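Local coordinates for 457aa long hypothetical protein (Pyrococcus horikoshii, PDB 2CSU) that is of unknown function but belongs to a family built from a CoA-binding Rossmann-like domain and two domains resembling those of succinyl-CoA ligases, at residues F219-K224 against A264-V270; T227-P231 against Q447-V451. All coordinates share one frame; numbering follows the deposited sequence.

Both interactions use helix 216-229 of the flavodoxin-like domain, and their centres lie about 11 Å apart on the same side of the chain's centre. Interaction 1 pairs the middle of that helix with the end of helix 258-267, a neighbour within the same domain. Interaction 2 takes up the helix at its C-terminal end and sets it against the last turn of helix 434-450, in the Ligase-CoA domain. In chain order 219-224 comes first, then 227-231, 264-270 and finally 447-451, so the contacts interleave. They meet at Gly269, whose carbonyl oxygen accepts a hydrogen bond from Thr227, joining packing inside one domain to the seam between two.

Interaction 1: F219-K224 against A264-V270; sequences FMEVAK and AFKQSGV
Helical segment 219-224 comes closest to 264-270 where the second helix ends, with the CA atoms of Lys224 and Ser268 4.2 Å apart. Helix 258-267 closes in a Schellman motif: Gly269 takes positive phi (86°), and the amides of Gly269 and Val270 bond back to the carbonyls of Lys266 and Phe265. The backbones come close at this turn, and the CA-H of Lys224 points at Ser268 O, 3.3 Å from Lys224 CA.

Met220, present as selenomethionine, runs across to Ser268, Ala264 and Phe265. Its chain bends at chi2 (-22°), which carries SE past the Ser268 hydroxyl and lays Met220 CE against Ala264 CB at a tight 3.5 Å. The same methyl reaches Phe265 CD1, 3.7 Å away, so it fills the corner between the alanine and the ring. Ser268 OG may give a weak hydrogen bond to Met220 O, an oxygen already engaged by the amide of Lys224 in the helix, though Ala264 O is also within reach of its single proton. Deeper in, Phe219 CE2 meets the edge of the Phe265 ring near its plane, 3.7 Å from Phe265 CE1, and the two rings are inclined at 55°. Ala223 CB also touches Val270 CG2 at 3.8 Å, just before strand 271-273.

Phe219 and Phe265 also rest on Ile210 of strand 205-210, while Val270 packs on Ala234 of strand 232-236. This is the packing of neighbouring helices against one side of the parallel part of a mixed sheet, as in the alpha/beta layers of flavodoxin-like domains.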
# COMPACT_ATOMS: atom_id res chain seq x y z
N PHE A 219 0.16 30.13 12.31
CA PHE A 219 0.15 28.68 12.18
C PHE A 219 1.07 28.01 13.20
O PHE A 219 0.64 27.13 13.97
CB PHE A 219 0.59 28.29 10.76
CG PHE A 219 0.53 26.81 10.48
CD1 PHE A 219 -0.49 26.28 9.70
CD2 PHE A 219 1.50 25.95 11.00
CE1 PHE A 219 -0.54 24.90 9.43
CE2 PHE A 219 1.46 24.56 10.74
CZ PHE A 219 0.43 24.05 9.95
N MSE A 220 2.32 28.44 13.23
CA MSE A 220 3.29 27.85 14.15
C MSE A 220 2.92 28.02 15.62
O MSE A 220 3.06 27.07 16.40
CB MSE A 220 4.69 28.42 13.88
CG MSE A 220 5.38 27.80 12.66
SE MSE A 220 4.72 26.17 12.19
CE MSE A 220 5.26 26.06 10.54
N GLU A 221 2.45 29.19 16.01
CA GLU A 221 2.09 29.42 17.40
C GLU A 221 0.84 28.64 17.80
O GLU A 221 0.72 28.20 18.93
CB GLU A 221 1.91 30.91 17.68
CG GLU A 221 1.76 31.23 19.17
CD GLU A 221 2.92 30.69 20.01
OE1 GLU A 221 4.09 31.09 19.78
OE2 GLU A 221 2.66 29.86 20.92
N VAL A 222 -0.08 28.46 16.86
CA VAL A 222 -1.29 27.68 17.14
C VAL A 222 -0.86 26.21 17.25
O VAL A 222 -1.27 25.50 18.15
CB VAL A 222 -2.34 27.85 16.01
CG1 VAL A 222 -3.27 26.65 15.97
CG2 VAL A 222 -3.16 29.12 16.24
N ALA A 223 -0.02 25.77 16.32
CA ALA A 223 0.46 24.40 16.31
C ALA A 223 1.22 24.07 17.59
O ALA A 223 1.04 22.99 18.16
CB ALA A 223 1.36 24.16 15.10
N LYS A 224 2.06 25.00 18.04
CA LYS A 224 2.83 24.83 19.26
C LYS A 224 1.93 24.50 20.44
O LYS A 224 2.23 23.66 21.27
CB LYS A 224 3.58 26.14 19.53
CG LYS A 224 5.00 25.90 20.06
CD LYS A 224 5.60 27.16 20.70
CE LYS A 224 6.94 27.54 20.08
NZ LYS A 224 7.24 28.94 20.39
N ALA A 264 10.46 24.38 10.72
CA ALA A 264 9.43 25.13 11.43
C ALA A 264 8.39 24.18 12.03
O ALA A 264 7.92 24.38 13.15
CB ALA A 264 8.75 26.11 10.48
N PHE A 265 8.03 23.13 11.28
CA PHE A 265 7.06 22.16 11.78
C PHE A 265 7.60 21.48 13.02
O PHE A 265 6.90 21.33 14.01
CB PHE A 265 6.74 21.09 10.73
CG PHE A 265 5.90 21.58 9.58
CD1 PHE A 265 4.85 22.46 9.79
CD2 PHE A 265 6.15 21.13 8.29
CE1 PHE A 265 4.05 22.88 8.73
CE2 PHE A 265 5.36 21.54 7.22
CZ PHE A 265 4.31 22.42 7.44
N LYS A 266 8.86 21.06 12.94
CA LYS A 266 9.53 20.37 14.04
C LYS A 266 9.50 21.15 15.35
O LYS A 266 9.18 20.59 16.40
CB LYS A 266 10.99 20.08 13.67
CG LYS A 266 11.21 19.25 12.40
CD LYS A 266 10.84 17.77 12.57
CE LYS A 266 11.30 16.96 11.34
NZ LYS A 266 11.12 15.48 11.47
N GLN A 267 9.83 22.43 15.31
CA GLN A 267 9.87 23.27 16.51
C GLN A 267 8.50 23.48 17.16
O GLN A 267 8.40 23.65 18.37
CB GLN A 267 10.51 24.62 16.19
CG GLN A 267 11.98 24.54 15.76
CD GLN A 267 12.92 24.18 16.91
OE1 GLN A 267 13.37 23.04 17.04
NE2 GLN A 267 13.23 25.16 17.75
N SER A 268 7.45 23.46 16.35
CA SER A 268 6.09 23.65 16.85
C SER A 268 5.45 22.35 17.33
O SER A 268 4.26 22.33 17.67
CB SER A 268 5.22 24.28 15.76
OG SER A 268 5.73 25.54 15.38
N GLY A 269 6.22 21.27 17.33
CA GLY A 269 5.70 19.98 17.79
C GLY A 269 4.99 19.18 16.71
O GLY A 269 4.42 18.13 16.99
N VAL A 270 5.04 19.69 15.48
CA VAL A 270 4.41 19.05 14.32
C VAL A 270 5.26 17.92 13.77
O VAL A 270 6.43 18.10 13.44
CB VAL A 270 4.16 20.07 13.19
CG1 VAL A 270 3.54 19.38 11.97
CG2 VAL A 270 3.24 21.19 13.68

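Interaction 2: T227-P231 against Q447-V451; sequences TKKKP and QAKNV
Gln447 leaves its helix with CG anti to the backbone N (chi1 174°) and then bends at chi2 (66°), a course that carries its amide across Pro231 and up to the carbonyl of Thr227. Thr227 has OG1 anti to its own nitrogen, which turns the hydroxyl toward the Asn450 amide; Thr227 OG1 and Asn450 ND2 are 3.2 Å apart.

The direct hydrogen bond between the segments runs from Gln447 NE2 to Thr227 O over 3.3 Å. It is bent, 146° at the hydrogen, and the donor stands well above the carbonyl plane. A water 2.6 Å from Gln447 NE2 accepts from that nitrogen and donates to Lys229 O, so the amide grips the end of helix 216-229 at two carbonyls, once directly and once through solvent. The Pro231 ring lies over one face of the Gln447 amide, the side chains crossing at about a right angle, with Pro231 CB 3.6 Å from Gln447 CD and Pro231 CD 3.5 Å from Gln447 NE2. These ring contacts help to fix the rotation of the amide. Farther along, the CG2 methyl of Val451 is pressed against the carbonyl oxygen Lys228 O, 3.1 Å away, a close methyl-to-oxygen contact near the solvent.

Gly269 O accepts a hydrogen bond from Thr227 OG1 and a weak one from Asn450 ND2, and Phe286 packs on both Pro231 and Gln447. The contact is thus an interdomain seam, where the final helix of the Ligase-CoA domain meets the helix-to-strand turn leading into strand 232-236 of the flavodoxin-like domain.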
# COMPACT_ATOMS: atom_id res chain seq x y z
N THR A 227 -0.33 21.10 19.65
CA THR A 227 0.49 19.89 19.67
C THR A 227 0.79 19.42 21.09
O THR A 227 1.43 18.41 21.32
CB THR A 227 1.80 20.18 18.93
OG1 THR A 227 2.48 18.95 18.69
CG2 THR A 227 2.68 21.07 19.81
N LYS A 228 0.34 20.23 22.06
CA LYS A 228 0.49 19.79 23.42
C LYS A 228 -0.69 18.90 23.86
O LYS A 228 -0.53 17.96 24.62
CB LYS A 228 0.70 21.03 24.29
CG LYS A 228 2.11 21.60 24.05
CD LYS A 228 2.50 22.71 25.03
CE LYS A 228 3.97 23.14 24.87
NZ LYS A 228 4.12 24.54 25.28
N LYS A 229 -1.89 19.21 23.32
CA LYS A 229 -3.07 18.39 23.58
C LYS A 229 -3.12 17.12 22.70
O LYS A 229 -3.19 15.99 23.18
CB LYS A 229 -4.31 19.24 23.32
CG LYS A 229 -4.36 20.47 24.23
CD LYS A 229 -5.58 21.33 23.94
CE LYS A 229 -5.81 22.41 25.01
NZ LYS A 229 -6.96 23.23 24.66
N LYS A 230 -3.14 17.34 21.37
CA LYS A 230 -3.10 16.21 20.45
C LYS A 230 -2.23 16.49 19.24
O LYS A 230 -1.92 17.62 18.91
CB LYS A 230 -4.53 15.89 20.01
CG LYS A 230 -5.55 16.94 20.46
CD LYS A 230 -6.84 16.89 19.65
CE LYS A 230 -8.09 16.89 20.54
NZ LYS A 230 -9.29 16.77 19.71
N PRO A 231 -1.71 15.40 18.65
CA PRO A 231 -0.76 15.47 17.55
C PRO A 231 -1.26 15.96 16.19
O PRO A 231 -2.44 15.82 15.83
CB PRO A 231 -0.19 14.04 17.49
CG PRO A 231 -1.30 13.22 17.95
CD PRO A 231 -1.87 14.01 19.11
N GLN A 447 5.30 12.19 19.94
CA GLN A 447 4.26 12.97 20.60
C GLN A 447 4.37 12.90 22.12
O GLN A 447 4.00 13.81 22.86
CB GLN A 447 2.91 12.44 20.13
CG GLN A 447 1.73 13.10 20.86
CD GLN A 447 1.66 14.56 20.49
OE1 GLN A 447 2.44 15.09 19.72
NE2 GLN A 447 0.67 15.24 21.11
N ALA A 448 4.87 11.75 22.61
CA ALA A 448 5.15 11.63 24.03
C ALA A 448 6.18 12.68 24.45
O ALA A 448 6.11 13.28 25.51
CB ALA A 448 5.68 10.23 24.31
N LYS A 449 7.20 12.85 23.58
CA LYS A 449 8.18 13.91 23.82
C LYS A 449 7.48 15.26 23.98
O LYS A 449 7.66 15.98 24.94
CB LYS A 449 9.12 13.96 22.62
CG LYS A 449 10.34 13.06 22.77
CD LYS A 449 10.95 12.69 21.41
CE LYS A 449 12.47 12.88 21.37
NZ LYS A 449 13.07 11.75 20.67
N ASN A 450 6.69 15.60 22.94
CA ASN A 450 6.01 16.88 22.93
C ASN A 450 5.25 17.16 24.23
O ASN A 450 5.44 18.17 24.89
CB ASN A 450 5.06 16.90 21.73
CG ASN A 450 5.86 17.10 20.47
OD1 ASN A 450 7.09 17.14 20.48
ND2 ASN A 450 5.13 17.24 19.35
N VAL A 451 4.33 16.23 24.59
CA VAL A 451 3.62 16.43 25.84
C VAL A 451 4.55 16.30 27.05
O VAL A 451 4.16 16.50 28.20
CB VAL A 451 2.48 15.42 25.95
CG1 VAL A 451 1.75 15.61 27.28
CG2 VAL A 451 1.49 15.62 24.82
O HOH W 1 -1.16 14.12 22.64